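Local coordinates for protein chitinase (Thermococcus chitonophagus, PDB 5XSW) that probably hydrolyses chitin as an endochitinase, the chain being a C-terminal piece of a longer protein that joins a β-stranded region to a helical part with a glycan pocket, at residues Thr24-Asn29 against Tyr264-Pro269; Tyr196-Val201 against Lys412-Gly417; Val459-Lys462 against Pro467-Pro470. All blocks are in the same frame, centred on the assembly; numbering follows the deposited sequence.

Contact 1. Residues Thr24-Asn29 against Tyr264-Pro269; sequences THYVWN and YPDIFP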
loop_
_atom_site.group_PDB
_atom_site.type_symbol
_atom_site.label_atom_id
_atom_site.label_comp_id
_atom_site.label_asym_id
_atom_site.label_seq_id
_atom_site.Cartn_x
_atom_site.Cartn_y
_atom_site.Cartn_z
ATOM N N THR A 24 -5.774 14.217 -23.591
ATOM C CA THR A 24 -5.018 13.147 -24.242
ATOM C C THR A 24 -3.602 13.002 -23.649
ATOM O O THR A 24 -2.927 12.008 -23.879
ATOM C CB THR A 24 -4.915 13.358 -25.791
ATOM O OG1 THR A 24 -4.366 14.652 -26.060
ATOM C CG2 THR A 24 -6.304 13.213 -26.453
ATOM N N HIS A 25 -3.167 13.985 -22.873
ATOM C CA HIS A 25 -1.928 13.860 -22.124
ATOM C C HIS A 25 -2.181 14.418 -20.721
ATOM O O HIS A 25 -3.177 15.097 -20.495
ATOM C CB HIS A 25 -0.784 14.619 -22.818
ATOM C CG HIS A 25 -1.098 16.062 -23.045
ATOM N ND1 HIS A 25 -0.785 17.046 -22.130
ATOM C CD2 HIS A 25 -1.746 16.684 -24.059
ATOM C CE1 HIS A 25 -1.212 18.216 -22.577
ATOM N NE2 HIS A 25 -1.800 18.024 -23.746
ATOM N N TYR A 26 -1.274 14.136 -19.797
ATOM C CA TYR A 26 -1.413 14.565 -18.409
ATOM C C TYR A 26 -1.720 16.040 -18.323
ATOM O O TYR A 26 -1.021 16.859 -18.911
ATOM C CB TYR A 26 -0.129 14.270 -17.599
ATOM C CG TYR A 26 -0.187 14.907 -16.238
ATOM C CD1 TYR A 26 -1.056 14.406 -15.273
ATOM C CD2 TYR A 26 0.578 16.016 -15.925
ATOM C CE1 TYR A 26 -1.156 14.998 -14.022
ATOM C CE2 TYR A 26 0.483 16.621 -14.667
ATOM C CZ TYR A 26 -0.397 16.095 -13.732
ATOM O OH TYR A 26 -0.551 16.658 -12.496
ATOM N N VAL A 27 -2.761 16.395 -17.571
ATOM C CA VAL A 27 -2.904 17.773 -17.118
ATOM C C VAL A 27 -3.321 17.726 -15.625
ATOM O O VAL A 27 -3.938 16.749 -15.179
ATOM C CB VAL A 27 -3.960 18.601 -17.961
ATOM C CG1 VAL A 27 -3.781 18.370 -19.452
ATOM C CG2 VAL A 27 -5.349 18.303 -17.550
ATOM N N TRP A 28 -2.953 18.757 -14.886
ATOM C CA TRP A 28 -3.184 18.878 -13.455
ATOM C C TRP A 28 -4.621 18.603 -13.108
ATOM O O TRP A 28 -5.524 19.203 -13.698
ATOM C CB TRP A 28 -2.806 20.263 -12.991
ATOM C CG TRP A 28 -3.178 20.494 -11.564
ATOM C CD1 TRP A 28 -4.266 21.186 -11.091
ATOM C CD2 TRP A 28 -2.420 20.078 -10.405
ATOM N NE1 TRP A 28 -4.256 21.191 -9.708
ATOM C CE2 TRP A 28 -3.120 20.548 -9.261
ATOM C CE3 TRP A 28 -1.210 19.363 -10.232
ATOM C CZ2 TRP A 28 -2.678 20.303 -7.957
ATOM C CZ3 TRP A 28 -0.756 19.123 -8.925
ATOM C CH2 TRP A 28 -1.476 19.613 -7.801
ATOM N N ASN A 29 -4.825 17.621 -12.224
ATOM C CA ASN A 29 -6.141 17.264 -11.697
ATOM C C ASN A 29 -7.032 16.595 -12.730
ATOM O O ASN A 29 -8.167 16.301 -12.458
ATOM C CB ASN A 29 -6.863 18.501 -11.143
ATOM C CG ASN A 29 -7.615 18.200 -9.854
ATOM O OD1 ASN A 29 -7.394 17.163 -9.232
ATOM N ND2 ASN A 29 -8.477 19.132 -9.422
ATOM N N TYR A 264 -2.586 9.651 -5.673
ATOM C CA TYR A 264 -2.190 11.013 -5.976
ATOM C C TYR A 264 -1.174 11.096 -7.100
ATOM O O TYR A 264 -0.035 11.541 -6.908
ATOM C CB TYR A 264 -1.657 11.678 -4.706
ATOM C CG TYR A 264 -2.757 12.051 -3.716
ATOM C CD1 TYR A 264 -3.662 13.095 -4.018
ATOM C CD2 TYR A 264 -2.893 11.388 -2.505
ATOM C CE1 TYR A 264 -4.677 13.480 -3.122
ATOM C CE2 TYR A 264 -3.960 11.744 -1.587
ATOM C CZ TYR A 264 -4.819 12.818 -1.928
ATOM O OH TYR A 264 -5.781 13.214 -1.049
ATOM N N PRO A 265 -1.598 10.737 -8.302
ATOM C CA PRO A 265 -0.701 10.941 -9.453
ATOM C C PRO A 265 -0.324 12.407 -9.654
ATOM O O PRO A 265 0.745 12.647 -10.218
ATOM C CB PRO A 265 -1.526 10.408 -10.653
ATOM C CG PRO A 265 -2.936 10.432 -10.195
ATOM C CD PRO A 265 -2.921 10.205 -8.686
ATOM N N ASP A 266 -1.137 13.378 -9.191
ATOM C CA ASP A 266 -0.743 14.785 -9.341
ATOM C C ASP A 266 0.347 15.180 -8.382
ATOM O O ASP A 266 1.047 16.145 -8.632
ATOM C CB ASP A 266 -1.944 15.725 -9.135
ATOM C CG ASP A 266 -2.985 15.516 -10.238
ATOM O OD1 ASP A 266 -2.708 15.975 -11.371
ATOM O OD2 ASP A 266 -4.022 14.852 -9.996
ATOM N N ILE A 267 0.469 14.477 -7.257
ATOM C CA ILE A 267 1.511 14.851 -6.278
ATOM C C ILE A 267 2.835 14.031 -6.477
ATOM O O ILE A 267 3.922 14.585 -6.407
ATOM C CB ILE A 267 0.999 14.650 -4.820
ATOM C CG1 ILE A 267 -0.191 15.597 -4.556
ATOM C CG2 ILE A 267 2.115 14.971 -3.785
ATOM C CD1 ILE A 267 -0.911 15.315 -3.195
ATOM N N PHE A 268 2.708 12.738 -6.755
ATOM C CA PHE A 268 3.877 11.841 -6.821
ATOM C C PHE A 268 4.208 11.436 -8.236
ATOM O O PHE A 268 3.339 10.897 -8.912
ATOM C CB PHE A 268 3.595 10.571 -6.008
ATOM C CG PHE A 268 3.468 10.820 -4.553
ATOM C CD1 PHE A 268 4.602 10.979 -3.753
ATOM C CD2 PHE A 268 2.214 10.898 -3.964
ATOM C CE1 PHE A 268 4.483 11.210 -2.382
ATOM C CE2 PHE A 268 2.098 11.138 -2.618
ATOM C CZ PHE A 268 3.227 11.285 -1.816
ATOM N N PRO A 269 5.469 11.685 -8.682
ATOM C CA PRO A 269 5.861 11.097 -9.972
ATOM C C PRO A 269 5.973 9.569 -9.859
ATOM O O PRO A 269 6.112 9.037 -8.753
ATOM C CB PRO A 269 7.228 11.756 -10.260
ATOM C CG PRO A 269 7.835 12.017 -8.861
ATOM C CD PRO A 269 6.584 12.348 -7.981
HETATM O O HOH W 1 1.664 17.128 -11.047
#

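Contact 2. Residues Tyr196-Val201 against Lys412-Gly417; sequences YEWFKV and KFFRPG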
loop_
_atom_site.group_PDB
_atom_site.type_symbol
_atom_site.label_atom_id
_atom_site.label_comp_id
_atom_site.label_asym_id
_atom_site.label_seq_id
_atom_site.Cartn_x
_atom_site.Cartn_y
_atom_site.Cartn_z
ATOM N N TYR A 196 1.866 22.553 6.006
ATOM C CA TYR A 196 0.913 23.494 6.625
ATOM C C TYR A 196 0.222 24.333 5.547
ATOM O O TYR A 196 -0.967 24.338 5.427
ATOM C CB TYR A 196 1.698 24.396 7.578
ATOM C CG TYR A 196 0.917 25.450 8.349
ATOM C CD1 TYR A 196 -0.426 25.275 8.678
ATOM C CD2 TYR A 196 1.564 26.618 8.792
ATOM C CE1 TYR A 196 -1.112 26.249 9.436
ATOM C CE2 TYR A 196 0.884 27.588 9.518
ATOM C CZ TYR A 196 -0.448 27.405 9.820
ATOM O OH TYR A 196 -1.105 28.370 10.571
ATOM N N GLU A 197 0.997 25.029 4.731
ATOM C CA GLU A 197 0.403 25.943 3.751
ATOM C C GLU A 197 -0.334 25.194 2.642
ATOM O O GLU A 197 -1.404 25.609 2.164
ATOM C CB GLU A 197 1.511 26.903 3.168
ATOM C CG GLU A 197 0.925 28.022 2.229
ATOM C CD GLU A 197 -0.048 28.986 2.955
ATOM O OE1 GLU A 197 0.036 29.178 4.215
ATOM O OE2 GLU A 197 -0.882 29.588 2.249
ATOM N N TRP A 198 0.223 24.076 2.206
ATOM C CA TRP A 198 -0.399 23.300 1.151
ATOM C C TRP A 198 -1.626 22.520 1.650
ATOM O O TRP A 198 -2.707 22.630 1.056
ATOM C CB TRP A 198 0.648 22.314 0.541
ATOM C CG TRP A 198 0.306 21.784 -0.819
ATOM C CD1 TRP A 198 -0.872 21.944 -1.532
ATOM C CD2 TRP A 198 1.158 20.994 -1.633
ATOM N NE1 TRP A 198 -0.759 21.316 -2.754
ATOM C CE2 TRP A 198 0.483 20.733 -2.837
ATOM C CE3 TRP A 198 2.468 20.511 -1.473
ATOM C CZ2 TRP A 198 1.055 19.970 -3.860
ATOM C CZ3 TRP A 198 3.033 19.792 -2.489
ATOM C CH2 TRP A 198 2.316 19.511 -3.670
ATOM N N PHE A 199 -1.502 21.748 2.745
ATOM C CA PHE A 199 -2.605 20.803 3.115
ATOM C C PHE A 199 -3.302 21.220 4.406
ATOM O O PHE A 199 -4.205 20.531 4.872
ATOM C CB PHE A 199 -2.069 19.329 3.232
ATOM C CG PHE A 199 -1.471 18.839 1.923
ATOM C CD1 PHE A 199 -2.301 18.562 0.854
ATOM C CD2 PHE A 199 -0.075 18.692 1.773
ATOM C CE1 PHE A 199 -1.757 18.176 -0.398
ATOM C CE2 PHE A 199 0.454 18.272 0.561
ATOM C CZ PHE A 199 -0.394 18.056 -0.534
ATOM N N LYS A 200 -2.883 22.368 4.961
ATOM C CA LYS A 200 -3.508 22.993 6.157
ATOM C C LYS A 200 -3.268 22.185 7.399
ATOM O O LYS A 200 -4.019 22.291 8.380
ATOM C CB LYS A 200 -5.033 23.201 5.960
ATOM C CG LYS A 200 -5.368 23.748 4.540
ATOM C CD LYS A 200 -4.532 25.037 4.226
ATOM C CE LYS A 200 -4.817 25.427 2.758
ATOM N NZ LYS A 200 -4.047 26.685 2.340
ATOM N N VAL A 201 -2.195 21.381 7.386
ATOM C CA VAL A 201 -1.839 20.604 8.569
ATOM C C VAL A 201 -1.001 21.396 9.564
ATOM O O VAL A 201 0.016 22.013 9.174
ATOM C CB VAL A 201 -1.009 19.317 8.140
ATOM C CG1 VAL A 201 -0.659 18.455 9.390
ATOM C CG2 VAL A 201 -1.893 18.541 7.119
ATOM N N LYS A 412 11.110 16.015 -6.383
ATOM C CA LYS A 412 10.354 14.949 -5.723
ATOM C C LYS A 412 8.818 15.013 -5.838
ATOM O O LYS A 412 8.154 13.999 -5.619
ATOM C CB LYS A 412 10.726 14.916 -4.239
ATOM C CG LYS A 412 12.290 14.839 -4.057
ATOM C CD LYS A 412 12.830 13.487 -4.574
ATOM C CE LYS A 412 14.410 13.416 -4.388
ATOM N NZ LYS A 412 14.868 12.069 -4.876
ATOM N N PHE A 413 8.272 16.190 -6.135
ATOM C CA PHE A 413 6.827 16.330 -6.276
ATOM C C PHE A 413 6.384 16.874 -7.642
ATOM O O PHE A 413 7.186 17.421 -8.394
ATOM C CB PHE A 413 6.291 17.201 -5.118
ATOM C CG PHE A 413 6.576 16.583 -3.753
ATOM C CD1 PHE A 413 5.942 15.399 -3.364
ATOM C CD2 PHE A 413 7.470 17.159 -2.908
ATOM C CE1 PHE A 413 6.192 14.813 -2.135
ATOM C CE2 PHE A 413 7.737 16.604 -1.652
ATOM C CZ PHE A 413 7.136 15.413 -1.258
ATOM N N PHE A 414 5.102 16.668 -7.947
ATOM C CA PHE A 414 4.508 17.004 -9.255
ATOM C C PHE A 414 5.032 16.062 -10.303
ATOM O O PHE A 414 6.053 15.374 -10.133
ATOM C CB PHE A 414 4.765 18.457 -9.686
ATOM C CG PHE A 414 4.254 19.478 -8.713
ATOM C CD1 PHE A 414 2.918 19.807 -8.683
ATOM C CD2 PHE A 414 5.129 20.135 -7.856
ATOM C CE1 PHE A 414 2.430 20.779 -7.771
ATOM C CE2 PHE A 414 4.678 21.088 -6.949
ATOM C CZ PHE A 414 3.317 21.416 -6.903
ATOM N N ARG A 415 4.304 16.048 -11.392
ATOM C CA ARG A 415 4.502 15.159 -12.532
ATOM C C ARG A 415 4.860 16.083 -13.695
ATOM O O ARG A 415 4.453 17.245 -13.706
ATOM C CB ARG A 415 3.192 14.347 -12.713
ATOM C CG ARG A 415 3.040 13.353 -13.784
ATOM C CD ARG A 415 1.728 12.574 -13.589
ATOM N NE ARG A 415 1.845 11.673 -12.438
ATOM C CZ ARG A 415 2.004 10.360 -12.514
ATOM N NH1 ARG A 415 2.030 9.748 -13.700
ATOM N NH2 ARG A 415 2.142 9.659 -11.390
ATOM N N PRO A 416 5.657 15.608 -14.662
ATOM C CA PRO A 416 5.927 16.436 -15.834
ATOM C C PRO A 416 4.649 16.913 -16.508
ATOM O O PRO A 416 3.760 16.100 -16.752
ATOM C CB PRO A 416 6.693 15.484 -16.766
ATOM C CG PRO A 416 7.336 14.515 -15.848
ATOM C CD PRO A 416 6.338 14.305 -14.746
ATOM N N GLY A 417 4.583 18.198 -16.827
ATOM C CA GLY A 417 3.418 18.743 -17.493
ATOM C C GLY A 417 2.579 19.574 -16.554
ATOM O O GLY A 417 1.638 20.247 -16.977
#

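Contact 3. Residues Val459-Lys462 against Pro467-Pro470; sequences VAMK and PHIP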
loop_
_atom_site.group_PDB
_atom_site.type_symbol
_atom_site.label_atom_id
_atom_site.label_comp_id
_atom_site.label_asym_id
_atom_site.label_seq_id
_atom_site.Cartn_x
_atom_site.Cartn_y
_atom_site.Cartn_z
ATOM N N VAL A 459 4.152 33.230 -2.374
ATOM C CA VAL A 459 4.683 33.737 -3.634
ATOM C C VAL A 459 4.932 32.616 -4.583
ATOM O O VAL A 459 4.488 32.666 -5.740
ATOM C CB VAL A 459 5.958 34.535 -3.406
ATOM C CG1 VAL A 459 6.683 34.757 -4.725
ATOM C CG2 VAL A 459 5.573 35.854 -2.744
ATOM N N ALA A 460 5.608 31.563 -4.119
ATOM C CA ALA A 460 5.816 30.419 -5.028
ATOM C C ALA A 460 4.495 29.849 -5.509
ATOM O O ALA A 460 4.341 29.513 -6.699
ATOM C CB ALA A 460 6.650 29.296 -4.312
ATOM N N MET A 461 3.542 29.697 -4.579
ATOM C CA MET A 461 2.299 28.995 -4.932
ATOM C C MET A 461 1.355 29.759 -5.843
ATOM O O MET A 461 0.442 29.164 -6.462
ATOM C CB MET A 461 1.540 28.577 -3.640
ATOM C CG MET A 461 2.377 27.478 -2.901
ATOM S SD MET A 461 1.656 27.024 -1.314
ATOM C CE MET A 461 0.310 25.972 -1.843
ATOM N N LYS A 462 1.576 31.071 -5.949
ATOM C CA LYS A 462 0.855 31.867 -6.955
ATOM C C LYS A 462 1.111 31.269 -8.318
ATOM O O LYS A 462 0.320 31.416 -9.212
ATOM C CB LYS A 462 1.314 33.337 -6.928
ATOM C CG LYS A 462 0.817 34.159 -5.738
ATOM C CD LYS A 462 -0.710 34.504 -6.019
ATOM C CE LYS A 462 -1.354 35.391 -4.954
ATOM N NZ LYS A 462 -2.855 35.540 -5.191
ATOM N N PRO A 467 -6.964 23.919 -8.754
ATOM C CA PRO A 467 -6.847 24.189 -7.316
ATOM C C PRO A 467 -5.535 23.543 -6.753
ATOM O O PRO A 467 -5.068 22.554 -7.330
ATOM C CB PRO A 467 -8.104 23.525 -6.751
ATOM C CG PRO A 467 -8.285 22.343 -7.642
ATOM C CD PRO A 467 -7.888 22.800 -9.018
ATOM N N HIS A 468 -4.942 24.103 -5.696
ATOM C CA HIS A 468 -3.638 23.620 -5.255
ATOM C C HIS A 468 -3.695 22.205 -4.693
ATOM O O HIS A 468 -2.731 21.469 -4.796
ATOM C CB HIS A 468 -3.057 24.556 -4.214
ATOM C CG HIS A 468 -2.739 25.917 -4.745
ATOM N ND1 HIS A 468 -2.409 26.144 -6.069
ATOM C CD2 HIS A 468 -2.705 27.124 -4.131
ATOM C CE1 HIS A 468 -2.169 27.431 -6.238
ATOM N NE2 HIS A 468 -2.342 28.047 -5.078
ATOM N N ILE A 469 -4.821 21.833 -4.089
ATOM C CA ILE A 469 -5.011 20.456 -3.602
ATOM C C ILE A 469 -5.788 19.653 -4.625
ATOM O O ILE A 469 -6.960 19.962 -4.902
ATOM C CB ILE A 469 -5.731 20.465 -2.238
ATOM C CG1 ILE A 469 -4.936 21.340 -1.258
ATOM C CG2 ILE A 469 -5.996 19.021 -1.722
ATOM C CD1 ILE A 469 -5.626 21.502 0.118
ATOM N N PRO A 470 -5.143 18.631 -5.227
ATOM C CA PRO A 470 -5.796 17.849 -6.278
ATOM C C PRO A 470 -6.713 16.804 -5.657
ATOM O O PRO A 470 -6.520 16.482 -4.475
ATOM C CB PRO A 470 -4.601 17.200 -7.031
ATOM C CG PRO A 470 -3.589 16.973 -5.925
ATOM C CD PRO A 470 -3.756 18.168 -4.958
#

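Contact 1. Residues Thr24-Asn29 against Tyr264-Pro269
D266 reaches out to Y26, W28 and N29, docking an interstrand loop of the N-terminal β-sheet region on the helical part of the chain. The loop links strands 12-21 and 32-41. D266 lies in the irregular turn after helix 254-263 and buries the most surface of any residue in the contact. Its OD1 accepts two hydrogen bonds. One is short, from Y26 OH to D266 OD1 at 2.5 Å, and meets the oxygen on its anti side. The other runs from the backbone N of N29 to D266 OD1 at 2.8 Å. It is nearly straight (173°) but comes from above the carboxylate plane, 53° out of it. In Y26, CG stands opposite the backbone N (chi1 171°), which carries the hydroxyl across to the aspartate. The benzo part of W28 crosses D266 obliquely, with W28 CZ3 3.6 Å from D266 CB and 3.5 Å from D266 O. The polar end of that indole, NE1, bonds to P467 O, while N29 OD1 is taken by the backbone N of R471. An alanine here has no carboxylate, and Y26 OH and N29 N, left without their shared acceptor, are likely to hold the loop less firmly. A water completes the join: it donates to Y26 OH at 2.7 Å and to D266 O at 2.7 Å.

Contact 2. Residues Tyr196-Val201 against Lys412-Gly417
The indole of W198 and the ring of F414 meet obliquely, their planes near parallel at 21°. They are slid so far apart that they barely overlap, with 5.5 Å between the centroids of the phenyl ring and the six-membered part of the indole. The touch is W198 CH2 to F414 CZ at 3.9 Å, and it is purely apolar. On one face of the indole F199 lays its CZ over the centre, 3.5 Å above the plane. W464 packs edge-to-face with both W198 and F414, making an aromatic cluster of the three. W198 has CG on the far side from its backbone N (chi1 -161°), which sends the ring out from the helix toward F414. Its NE1 is bonded to H468 O, which fixes the indole at its other side. F414 holds its place through a backbone bond to I267. The contact is buried: it joins the C-terminal end of helix 186-199 to the loop between helices 399-412 and 421-439, with F199 and F413 both leaning on helix 288-311.

Contact 3. Residues Val459-Lys462 against Pro467-Pro470
M461 and H468 face each other across a short turn that follows helix 449-461. Both side chains start alike, with CG opposite the carbonyl carbon (chi1 -68° and -65°), and in both the bond from CA to CB points toward the other segment. The methionine then runs extended to SD and bends at its last torsion (chi3 77°). The bend swings the methyl to the imidazole, where M461 CE lies 4.0 Å from H468 CD2. SD also packs on E197 of helix 186-199. The backbone carbonyl oxygen of M461 lies obliquely above the imidazole, near CE1. H468 CE1 comes within 3.1 Å of M461 O. H468 NE2 is 3.3 Å from the same M461 O, but the angle is too poor for a hydrogen bond. The ring's rotation is set instead from its other nitrogen, since ND1 gives a hydrogen bond to P465 O inside the turn. The polar hold on the imidazole is thus made within the turn itself. What M461 adds is chiefly van der Waals packing, from its methyl and from a carbonyl that stands over the CE1-NE2 side without a hydrogen bond from NE2.

In the fold
From the N terminus, contact 1 opens first: the loop between strands 12-21 and 32-41 meets the turn after helix 254-263. Contact 2 crosses it, because helix 186-199 lies inside the loop that contact 1 closes, while its partner at 412-417 comes beyond. The two touch directly, at P265 O with R415 NE and at Y26 with P416. Contact 3 follows both in series and closes only a short turn after helix 449-461. Its 467-470 part ties the others together: P470 packs on N29 of contact 1, and I469 on W198 of contact 2. Together they bind the N-terminal strands, the central helices and the C-terminal turn.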